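Local coordinates for polyhedrin (Operophtera brumata cypovirus 19, PDB 5A99), which forms the crystalline lattice of viral polyhedra, the insect-virus occlusion bodies that probably protect embedded virus particles outside the host, at residues Y34-L39 and F236-R241; I48-N53 and A230-R235; D223-S228 and Y240-D245. All coordinates share one frame; numbering follows the deposited sequence.

Contact 1. Residues Y34-L39 and F236-R241; sequences YAHLVL and FQYLYR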
loop_
_atom_site.group_PDB
_atom_site.type_symbol
_atom_site.label_atom_id
_atom_site.label_comp_id
_atom_site.label_asym_id
_atom_site.label_seq_id
_atom_site.Cartn_x
_atom_site.Cartn_y
_atom_site.Cartn_z
ATOM N N TYR A 34 -3.237 17.719 -2.324
ATOM C CA TYR A 34 -4.370 16.923 -1.880
ATOM C C TYR A 34 -5.140 16.398 -3.076
ATOM O O TYR A 34 -5.283 17.076 -4.102
ATOM C CB TYR A 34 -5.304 17.744 -0.972
ATOM C CG TYR A 34 -4.640 18.244 0.277
ATOM C CD1 TYR A 34 -4.482 17.416 1.380
ATOM C CD2 TYR A 34 -4.159 19.544 0.357
ATOM C CE1 TYR A 34 -3.864 17.866 2.518
ATOM C CE2 TYR A 34 -3.545 20.000 1.493
ATOM C CZ TYR A 34 -3.410 19.163 2.576
ATOM O OH TYR A 34 -2.794 19.622 3.710
ATOM N N ALA A 35 -5.621 15.171 -2.919
ATOM C CA ALA A 35 -6.468 14.521 -3.898
ATOM C C ALA A 35 -7.641 13.866 -3.165
ATOM O O ALA A 35 -7.451 12.962 -2.348
ATOM C CB ALA A 35 -5.674 13.490 -4.681
ATOM N N HIS A 36 -8.847 14.341 -3.458
ATOM C CA HIS A 36 -10.059 13.802 -2.852
ATOM C C HIS A 36 -10.852 13.014 -3.868
ATOM O O HIS A 36 -11.136 13.502 -4.961
ATOM C CB HIS A 36 -10.950 14.920 -2.329
ATOM C CG HIS A 36 -10.552 15.444 -0.985
ATOM N ND1 HIS A 36 -9.732 16.537 -0.833
ATOM C CD2 HIS A 36 -10.882 15.042 0.267
ATOM C CE1 HIS A 36 -9.560 16.782 0.455
ATOM N NE2 HIS A 36 -10.239 15.882 1.144
ATOM N N LEU A 37 -11.222 11.797 -3.499
ATOM C CA LEU A 37 -12.175 11.048 -4.281
ATOM C C LEU A 37 -13.458 11.009 -3.462
ATOM O O LEU A 37 -13.506 10.414 -2.381
ATOM C CB LEU A 37 -11.645 9.647 -4.585
ATOM C CG LEU A 37 -12.588 8.732 -5.370
ATOM C CD1 LEU A 37 -13.090 9.397 -6.642
ATOM C CD2 LEU A 37 -11.887 7.401 -5.689
ATOM N N VAL A 38 -14.475 11.697 -3.960
ATOM C CA VAL A 38 -15.738 11.814 -3.249
ATOM C C VAL A 38 -16.759 10.948 -3.954
ATOM O O VAL A 38 -17.012 11.116 -5.145
ATOM C CB VAL A 38 -16.242 13.258 -3.230
ATOM C CG1 VAL A 38 -17.551 13.375 -2.398
ATOM C CG2 VAL A 38 -15.168 14.170 -2.704
ATOM N N LEU A 39 -17.343 10.024 -3.214
ATOM C CA LEU A 39 -18.309 9.095 -3.793
ATOM C C LEU A 39 -19.702 9.369 -3.254
ATOM O O LEU A 39 -19.930 9.340 -2.044
ATOM C CB LEU A 39 -17.889 7.659 -3.489
ATOM C CG LEU A 39 -16.461 7.369 -3.959
ATOM C CD1 LEU A 39 -15.925 6.067 -3.409
ATOM C CD2 LEU A 39 -16.427 7.366 -5.479
ATOM N N PHE A 236 -11.796 22.191 7.241
ATOM C CA PHE A 236 -10.406 21.797 7.001
ATOM C C PHE A 236 -9.740 22.597 5.882
ATOM O O PHE A 236 -8.578 22.364 5.551
ATOM C CB PHE A 236 -10.341 20.292 6.677
ATOM C CG PHE A 236 -10.796 19.400 7.810
ATOM C CD1 PHE A 236 -10.299 19.571 9.090
ATOM C CD2 PHE A 236 -11.739 18.410 7.596
ATOM C CE1 PHE A 236 -10.728 18.758 10.130
ATOM C CE2 PHE A 236 -12.174 17.608 8.629
ATOM C CZ PHE A 236 -11.673 17.783 9.894
ATOM N N GLN A 237 -10.476 23.533 5.288
ATOM C CA GLN A 237 -9.929 24.362 4.210
ATOM C C GLN A 237 -9.661 23.544 2.945
ATOM O O GLN A 237 -8.675 23.765 2.218
ATOM C CB GLN A 237 -8.656 25.067 4.676
ATOM C CG GLN A 237 -8.349 26.309 3.885
ATOM C CD GLN A 237 -7.098 27.004 4.334
ATOM O OE1 GLN A 237 -6.147 26.376 4.805
ATOM N NE2 GLN A 237 -7.078 28.320 4.168
ATOM N N TYR A 238 -10.543 22.582 2.691
ATOM C CA TYR A 238 -10.536 21.837 1.441
ATOM C C TYR A 238 -11.596 22.424 0.515
ATOM O O TYR A 238 -12.795 22.376 0.813
ATOM C CB TYR A 238 -10.842 20.366 1.701
ATOM C CG TYR A 238 -9.710 19.631 2.361
ATOM C CD1 TYR A 238 -8.422 19.741 1.870
ATOM C CD2 TYR A 238 -9.926 18.849 3.491
ATOM C CE1 TYR A 238 -7.383 19.079 2.457
ATOM C CE2 TYR A 238 -8.884 18.180 4.101
ATOM C CZ TYR A 238 -7.616 18.298 3.576
ATOM O OH TYR A 238 -6.573 17.640 4.168
ATOM N N LEU A 239 -11.149 23.005 -0.589
ATOM C CA LEU A 239 -12.050 23.621 -1.558
ATOM C C LEU A 239 -12.961 22.550 -2.158
ATOM O O LEU A 239 -12.540 21.420 -2.380
ATOM C CB LEU A 239 -11.245 24.362 -2.634
ATOM C CG LEU A 239 -10.360 25.490 -2.093
ATOM C CD1 LEU A 239 -9.606 26.204 -3.208
ATOM C CD2 LEU A 239 -11.191 26.490 -1.295
ATOM N N TYR A 240 -14.221 22.904 -2.384
ATOM C CA TYR A 240 -15.234 21.920 -2.742
ATOM C C TYR A 240 -16.395 22.554 -3.497
ATOM O O TYR A 240 -16.769 23.711 -3.255
ATOM C CB TYR A 240 -15.756 21.210 -1.476
ATOM C CG TYR A 240 -16.811 20.163 -1.742
ATOM C CD1 TYR A 240 -16.466 18.916 -2.227
ATOM C CD2 TYR A 240 -18.153 20.422 -1.494
ATOM C CE1 TYR A 240 -17.421 17.958 -2.483
ATOM C CE2 TYR A 240 -19.120 19.466 -1.736
ATOM C CZ TYR A 240 -18.744 18.234 -2.238
ATOM O OH TYR A 240 -19.682 17.268 -2.480
ATOM N N ARG A 241 -16.967 21.774 -4.404
ATOM C CA ARG A 241 -18.071 22.217 -5.239
ATOM C C ARG A 241 -19.299 21.351 -4.943
ATOM O O ARG A 241 -19.246 20.130 -5.084
ATOM C CB ARG A 241 -17.661 22.072 -6.702
ATOM C CG ARG A 241 -18.274 23.061 -7.653
ATOM C CD ARG A 241 -17.636 22.921 -9.045
ATOM N NE ARG A 241 -16.563 23.892 -9.255
ATOM C CZ ARG A 241 -16.775 25.199 -9.235
ATOM N NH1 ARG A 241 -18.002 25.649 -9.023
ATOM N NH2 ARG A 241 -15.784 26.048 -9.429
#
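An aromatic cluster of Y34, H36 and Y238 joins the larger antiparallel sheet of polyhedrin to the loop that follows helix 225-236. Y34 and H36 lie on strand 33-40, and their CB atoms point toward the loop. Y238 lies just after a Schellman motif, in which Q237 takes a positive phi as the chain leaves the helix. The Y238 ring meets both strand residues, in two edge-to-face pairs. In the first, its edge points at the face of Y34. Y238 CE1 sits over the centre of the Y34 ring, and the planes are 72° apart. The nearest ring carbons are Y34 CD1 and Y238 CE1, at 3.5 Å. The hydroxyl of Y238 lies toward one side of the same ring, with OH 3.2 Å from Y34 CE1. In the second pair Y238 offers its face. H36 turns its CE1 edge to it, and CE1 comes to 3.4 Å from Y238 CG. The centroids of the H36 and Y238 rings are 4.5 Å apart. Y238 has CG anti to its carbonyl carbon (chi1 -72°), which swings the ring to the strand. Further along, V38 CG2 meets the edge of the Y240 ring, 4.4 Å from CE1. This touch is looser.

The polar ends find partners elsewhere. H36 NE2 bonds to the hydroxyl of Y232, Y240 OH to E225, and Y34 OH to the carbonyl of A140 of the second subunit. Across the contact itself, the side chains meet mainly through ring edges and faces. The chemistry therefore implies a buried attachment built on directional aromatic contacts, with the polar ends of Y34 and H36 tied to the neighbouring subunit and to the helix.

Contact 2. Residues I48-N53 and A230-R235; sequences IIRAQN and ANYWTR
R50 on strand 46-53 and Y232 on helix 225-236 share the one hydrogen bond between these segments. R50 NH1 donates to Y232 OH at 2.9 Å, with an N-H...O angle of 145°. The hydroxyl lies at the guanidinium edge, tilted somewhat out of its plane. The R50 chain runs out straight through chi2 and then bends at chi3 (81°). This bend places NH1 by the tyrosine and leaves NE facing Q52. R50 NE donates to Q52 OE1 at 2.7 Å, and NH2 reaches N132 O of the second subunit. Three partners thus fix the guanidinium. The tyrosine hydroxyl is also held by H36.

I48 makes the apolar half of the contact. Its CD1 lies over one face of the Y232 ring, offset toward the rim, and forms a CH-pi contact 4.3 Å from the centroid. The same methyl is 3.7 Å from W233 CZ2. I48 CG2 comes near the phenol end of the tyrosine, 4.0 Å from Y232 OH. Y232 holds CG anti to its backbone N, which carries the ring off the helix toward the strand. The CA-CB bond of W233 points past the strand, but its torsions bring the six-membered side of the indole close to I48. Y232 CD2 lies over the centre of the indole, 3.6 Å above its plane.

The segments run at 30° to each other, their axes 12.2 Å apart, with large side chains filling the gap. This is helix-on-sheet packing: a C-terminal helix laid against one face of an antiparallel sheet.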
loop_
_atom_site.group_PDB
_atom_site.type_symbol
_atom_site.label_atom_id
_atom_site.label_comp_id
_atom_site.label_asym_id
_atom_site.label_seq_id
_atom_site.Cartn_x
_atom_site.Cartn_y
_atom_site.Cartn_z
ATOM N N ILE A 48 -15.892 9.860 1.471
ATOM C CA ILE A 48 -14.755 10.689 1.097
ATOM C C ILE A 48 -13.463 9.923 1.310
ATOM O O ILE A 48 -13.225 9.348 2.368
ATOM C CB ILE A 48 -14.727 12.007 1.921
ATOM C CG1 ILE A 48 -16.048 12.755 1.755
ATOM C CG2 ILE A 48 -13.553 12.898 1.506
ATOM C CD1 ILE A 48 -16.097 14.112 2.447
ATOM N N ILE A 49 -12.642 9.893 0.272
ATOM C CA ILE A 49 -11.305 9.319 0.359
ATOM C C ILE A 49 -10.340 10.452 0.053
ATOM O O ILE A 49 -10.406 11.050 -1.020
ATOM C CB ILE A 49 -11.122 8.169 -0.644
ATOM C CG1 ILE A 49 -12.098 7.029 -0.334
ATOM C CG2 ILE A 49 -9.705 7.623 -0.604
ATOM C CD1 ILE A 49 -12.084 5.937 -1.351
ATOM N N ARG A 50 -9.483 10.784 1.014
ATOM C CA ARG A 50 -8.452 11.782 0.791
ATOM C C ARG A 50 -7.070 11.165 0.789
ATOM O O ARG A 50 -6.655 10.499 1.749
ATOM C CB ARG A 50 -8.470 12.888 1.838
ATOM C CG ARG A 50 -7.430 13.971 1.553
ATOM C CD ARG A 50 -7.430 15.074 2.589
ATOM N NE ARG A 50 -6.693 14.740 3.808
ATOM C CZ ARG A 50 -7.191 14.832 5.041
ATOM N NH1 ARG A 50 -8.453 15.206 5.221
ATOM N NH2 ARG A 50 -6.422 14.546 6.097
ATOM N N ALA A 51 -6.357 11.432 -0.292
ATOM C CA ALA A 51 -4.937 11.128 -0.379
ATOM C C ALA A 51 -4.176 12.440 -0.274
ATOM O O ALA A 51 -4.648 13.486 -0.734
ATOM C CB ALA A 51 -4.630 10.459 -1.679
ATOM N N GLN A 52 -2.998 12.384 0.319
ATOM C CA GLN A 52 -2.174 13.571 0.459
ATOM C C GLN A 52 -0.704 13.215 0.573
ATOM O O GLN A 52 -0.336 12.140 1.062
ATOM C CB GLN A 52 -2.606 14.378 1.685
ATOM C CG GLN A 52 -2.247 13.737 3.010
ATOM C CD GLN A 52 -2.879 14.445 4.208
ATOM O OE1 GLN A 52 -3.992 14.968 4.124
ATOM N NE2 GLN A 52 -2.172 14.442 5.336
ATOM N N ASN A 53 0.135 14.148 0.142
ATOM C CA ASN A 53 1.564 13.951 0.143
ATOM C C ASN A 53 2.269 15.285 -0.092
ATOM O O ASN A 53 1.737 16.170 -0.779
ATOM C CB ASN A 53 1.939 12.946 -0.951
ATOM C CG ASN A 53 3.361 12.440 -0.817
ATOM O OD1 ASN A 53 4.302 13.012 -1.385
ATOM N ND2 ASN A 53 3.530 11.361 -0.062
ATOM N N ALA A 230 -20.372 21.285 6.032
ATOM C CA ALA A 230 -20.313 21.817 7.386
ATOM C C ALA A 230 -19.167 21.269 8.235
ATOM O O ALA A 230 -18.510 22.018 8.963
ATOM C CB ALA A 230 -21.627 21.577 8.085
ATOM N N ASN A 231 -18.927 19.968 8.152
ATOM C CA ASN A 231 -18.050 19.313 9.114
ATOM C C ASN A 231 -16.681 18.923 8.570
ATOM O O ASN A 231 -15.837 18.425 9.311
ATOM C CB ASN A 231 -18.752 18.072 9.663
ATOM C CG ASN A 231 -19.957 18.415 10.518
ATOM O OD1 ASN A 231 -20.278 19.591 10.740
ATOM N ND2 ASN A 231 -20.649 17.394 10.977
ATOM N N TYR A 232 -16.458 19.167 7.287
ATOM C CA TYR A 232 -15.234 18.717 6.638
ATOM C C TYR A 232 -14.653 19.776 5.709
ATOM O O TYR A 232 -13.590 20.328 5.972
ATOM C CB TYR A 232 -15.510 17.427 5.866
ATOM C CG TYR A 232 -14.284 16.805 5.264
ATOM C CD1 TYR A 232 -13.500 15.912 5.989
ATOM C CD2 TYR A 232 -13.899 17.117 3.967
ATOM C CE1 TYR A 232 -12.367 15.344 5.432
ATOM C CE2 TYR A 232 -12.771 16.546 3.396
ATOM C CZ TYR A 232 -11.997 15.676 4.130
ATOM O OH TYR A 232 -10.860 15.121 3.540
ATOM N N TRP A 233 -15.350 20.067 4.624
ATOM C CA TRP A 233 -14.782 20.920 3.585
ATOM C C TRP A 233 -14.422 22.306 4.121
ATOM O O TRP A 233 -13.266 22.715 4.049
ATOM C CB TRP A 233 -15.734 21.008 2.395
ATOM C CG TRP A 233 -16.019 19.659 1.802
ATOM C CD1 TRP A 233 -17.177 18.958 1.898
ATOM C CD2 TRP A 233 -15.121 18.849 1.027
ATOM N NE1 TRP A 233 -17.071 17.768 1.228
ATOM C CE2 TRP A 233 -15.813 17.674 0.685
ATOM C CE3 TRP A 233 -13.802 19.004 0.592
ATOM C CZ2 TRP A 233 -15.230 16.651 -0.059
ATOM C CZ3 TRP A 233 -13.222 17.986 -0.153
ATOM C CH2 TRP A 233 -13.935 16.828 -0.472
ATOM N N THR A 234 -15.404 23.017 4.669
ATOM C CA THR A 234 -15.154 24.348 5.206
ATOM C C THR A 234 -14.223 24.287 6.424
ATOM O O THR A 234 -13.307 25.090 6.555
ATOM C CB THR A 234 -16.466 25.071 5.560
ATOM O OG1 THR A 234 -17.215 24.298 6.508
ATOM C CG2 THR A 234 -17.294 25.278 4.315
ATOM N N ARG A 235 -14.432 23.294 7.271
ATOM C CA ARG A 235 -13.651 23.126 8.496
ATOM C C ARG A 235 -12.151 22.983 8.253
ATOM O O ARG A 235 -11.336 23.576 8.972
ATOM C CB ARG A 235 -14.165 21.900 9.246
ATOM C CG ARG A 235 -13.179 21.308 10.247
ATOM C CD ARG A 235 -13.849 20.237 11.100
ATOM N NE ARG A 235 -14.954 20.822 11.850
ATOM C CZ ARG A 235 -14.789 21.522 12.960
ATOM N NH1 ARG A 235 -13.567 21.694 13.441
ATOM N NH2 ARG A 235 -15.836 22.042 13.584
#

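Contact 3. Residues D223-S228 and Y240-D245; sequences DDEETS and YRTKCD
The carboxylate of E225 stands nearly upright to the ring of Y240, their planes 81° apart. It approaches at the ring edge, beside the hydroxyl. Y240 OH donates to E225 OE2 at a short 2.5 Å and meets the anti lone pair of that oxygen, the one turned from OE1. The other oxygen serves the backbone. K243 N donates to E225 OE1 at 2.9 Å in a nearly straight bond (168°), on the syn side and 20° out of the carboxylate plane. E225 reaches both donors because its chain is extended, with CG anti to the backbone N. T242 CB and K243 CB pack against OE1 of E225, at 3.6 Å and 3.5 Å. The K243 chain crosses E225 at about a right angle, and its end leads away.

Both ends are shaped locally. E225 opens helix 225-236, right after the N-cap D224, whose OD1 accepts from T227 N at 3.1 Å. K243 lies in a type I turn from T242 to D245. R241 NH1 forms a salt bridge to D245 OD2 at 3.3 Å, while R241 NH2 bonds to P158 O. Y240 OH also bonds to Y40 OH.

One carboxylate thus binds a phenol and a main-chain N-H. The short tyrosine bond suggests a strong interaction. The acid, at the first turn of its helix, probably also gains from the helix dipole while fixing the C-terminal tail.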
loop_
_atom_site.group_PDB
_atom_site.type_symbol
_atom_site.label_atom_id
_atom_site.label_comp_id
_atom_site.label_asym_id
_atom_site.label_seq_id
_atom_site.Cartn_x
_atom_site.Cartn_y
_atom_site.Cartn_z
ATOM N N ASP A 223 -23.406 11.940 6.382
ATOM C CA ASP A 223 -24.858 11.803 6.197
ATOM C C ASP A 223 -25.313 12.201 4.781
ATOM O O ASP A 223 -26.032 11.447 4.103
ATOM C CB ASP A 223 -25.589 12.673 7.230
ATOM C CG ASP A 223 -25.428 12.174 8.657
ATOM O OD1 ASP A 223 -24.629 11.243 8.899
ATOM O OD2 ASP A 223 -26.109 12.731 9.549
ATOM N N ASP A 224 -24.919 13.403 4.365
ATOM C CA ASP A 224 -25.106 13.871 2.991
ATOM C C ASP A 224 -24.120 14.993 2.714
ATOM O O ASP A 224 -23.262 15.288 3.544
ATOM C CB ASP A 224 -26.547 14.318 2.711
ATOM C CG ASP A 224 -26.921 15.637 3.401
ATOM O OD1 ASP A 224 -26.041 16.361 3.924
ATOM O OD2 ASP A 224 -28.131 15.958 3.405
ATOM N N GLU A 225 -24.234 15.606 1.543
ATOM C CA GLU A 225 -23.259 16.597 1.109
ATOM C C GLU A 225 -23.155 17.808 2.038
ATOM O O GLU A 225 -22.058 18.262 2.344
ATOM C CB GLU A 225 -23.605 17.072 -0.294
ATOM C CG GLU A 225 -22.610 18.073 -0.841
ATOM C CD GLU A 225 -22.869 18.386 -2.293
ATOM O OE1 GLU A 225 -23.950 18.944 -2.574
ATOM O OE2 GLU A 225 -22.008 18.058 -3.142
ATOM N N GLU A 226 -24.291 18.332 2.494
ATOM C CA GLU A 226 -24.262 19.489 3.390
ATOM C C GLU A 226 -23.517 19.161 4.684
ATOM O O GLU A 226 -22.772 19.989 5.209
ATOM C CB GLU A 226 -25.675 19.996 3.686
ATOM C CG GLU A 226 -25.751 21.094 4.746
ATOM C CD GLU A 226 -24.914 22.334 4.424
ATOM O OE1 GLU A 226 -24.362 22.421 3.310
ATOM O OE2 GLU A 226 -24.812 23.230 5.296
ATOM N N THR A 227 -23.688 17.944 5.186
ATOM C CA THR A 227 -23.004 17.568 6.415
ATOM C C THR A 227 -21.498 17.662 6.194
ATOM O O THR A 227 -20.787 18.217 7.024
ATOM C CB THR A 227 -23.395 16.157 6.914
ATOM O OG1 THR A 227 -24.822 16.057 7.013
ATOM C CG2 THR A 227 -22.790 15.886 8.274
ATOM N N SER A 228 -21.026 17.138 5.063
ATOM C CA SER A 228 -19.606 17.207 4.714
ATOM C C SER A 228 -19.139 18.655 4.533
ATOM O O SER A 228 -18.039 19.004 4.955
ATOM C CB SER A 228 -19.287 16.378 3.457
ATOM O OG SER A 228 -19.784 16.975 2.277
ATOM N N TYR A 240 -14.221 22.904 -2.384
ATOM C CA TYR A 240 -15.234 21.920 -2.742
ATOM C C TYR A 240 -16.395 22.554 -3.497
ATOM O O TYR A 240 -16.769 23.711 -3.255
ATOM C CB TYR A 240 -15.756 21.210 -1.476
ATOM C CG TYR A 240 -16.811 20.163 -1.742
ATOM C CD1 TYR A 240 -16.466 18.916 -2.227
ATOM C CD2 TYR A 240 -18.153 20.422 -1.494
ATOM C CE1 TYR A 240 -17.421 17.958 -2.483
ATOM C CE2 TYR A 240 -19.120 19.466 -1.736
ATOM C CZ TYR A 240 -18.744 18.234 -2.238
ATOM O OH TYR A 240 -19.682 17.268 -2.480
ATOM N N ARG A 241 -16.967 21.774 -4.404
ATOM C CA ARG A 241 -18.071 22.217 -5.239
ATOM C C ARG A 241 -19.299 21.351 -4.943
ATOM O O ARG A 241 -19.246 20.130 -5.084
ATOM C CB ARG A 241 -17.661 22.072 -6.702
ATOM C CG ARG A 241 -18.274 23.061 -7.653
ATOM C CD ARG A 241 -17.636 22.921 -9.045
ATOM N NE ARG A 241 -16.563 23.892 -9.255
ATOM C CZ ARG A 241 -16.775 25.199 -9.235
ATOM N NH1 ARG A 241 -18.002 25.649 -9.023
ATOM N NH2 ARG A 241 -15.784 26.048 -9.429
ATOM N N THR A 242 -20.398 21.991 -4.542
ATOM C CA THR A 242 -21.637 21.286 -4.191
ATOM C C THR A 242 -22.471 20.868 -5.411
ATOM O O THR A 242 -22.165 21.229 -6.547
ATOM C CB THR A 242 -22.526 22.148 -3.259
ATOM O OG1 THR A 242 -23.063 23.249 -3.992
ATOM C CG2 THR A 242 -21.736 22.652 -2.044
ATOM N N LYS A 243 -23.522 20.088 -5.168
ATOM C CA LYS A 243 -24.407 19.625 -6.240
ATOM C C LYS A 243 -24.996 20.799 -7.013
ATOM O O LYS A 243 -25.158 20.734 -8.236
ATOM C CB LYS A 243 -25.549 18.777 -5.681
ATOM C CG LYS A 243 -26.510 18.296 -6.760
ATOM C CD LYS A 243 -27.833 17.787 -6.191
ATOM C CE LYS A 243 -28.816 17.480 -7.321
ATOM N NZ LYS A 243 -30.058 16.793 -6.841
ATOM N N CYS A 244 -25.312 21.869 -6.289
ATOM C CA CYS A 244 -25.925 23.054 -6.879
ATOM C C CYS A 244 -24.859 23.994 -7.411
ATOM O O CYS A 244 -25.150 25.099 -7.857
ATOM C CB CYS A 244 -26.780 23.771 -5.835
ATOM S SG CYS A 244 -28.193 22.810 -5.279
ATOM N N ASP A 245 -23.614 23.540 -7.332
ATOM C CA ASP A 245 -22.473 24.251 -7.881
ATOM C C ASP A 245 -22.052 25.480 -7.076
ATOM O O ASP A 245 -21.737 26.524 -7.637
ATOM C CB ASP A 245 -22.726 24.641 -9.330
ATOM C CG ASP A 245 -21.448 24.661 -10.138
ATOM O OD1 ASP A 245 -20.886 23.567 -10.354
ATOM O OD2 ASP A 245 -20.983 25.750 -10.528
#

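Contacts 1 and 2 fasten helix 225-236 and the loop after it to one side of the sheet. Contact 3 ties the tail back to the first turn of the helix. Contacts 1 and 2 are closest, with centres about 5 Å apart, and use the neighbouring strands 33-40 and 46-53. H36 of contact 1 and Y232 of contact 2 meet at 2.6 Å between NE2 and OH. Contact 3 lies nearer the surface, its centre about 10 Å from that of contact 1 and 12 Å from that of contact 2. It shares Y240 and R241 with contact 1. The Y240 ring stacks on W233 of contact 2, linking all three. Contacts 1 and 2 also touch the second subunit.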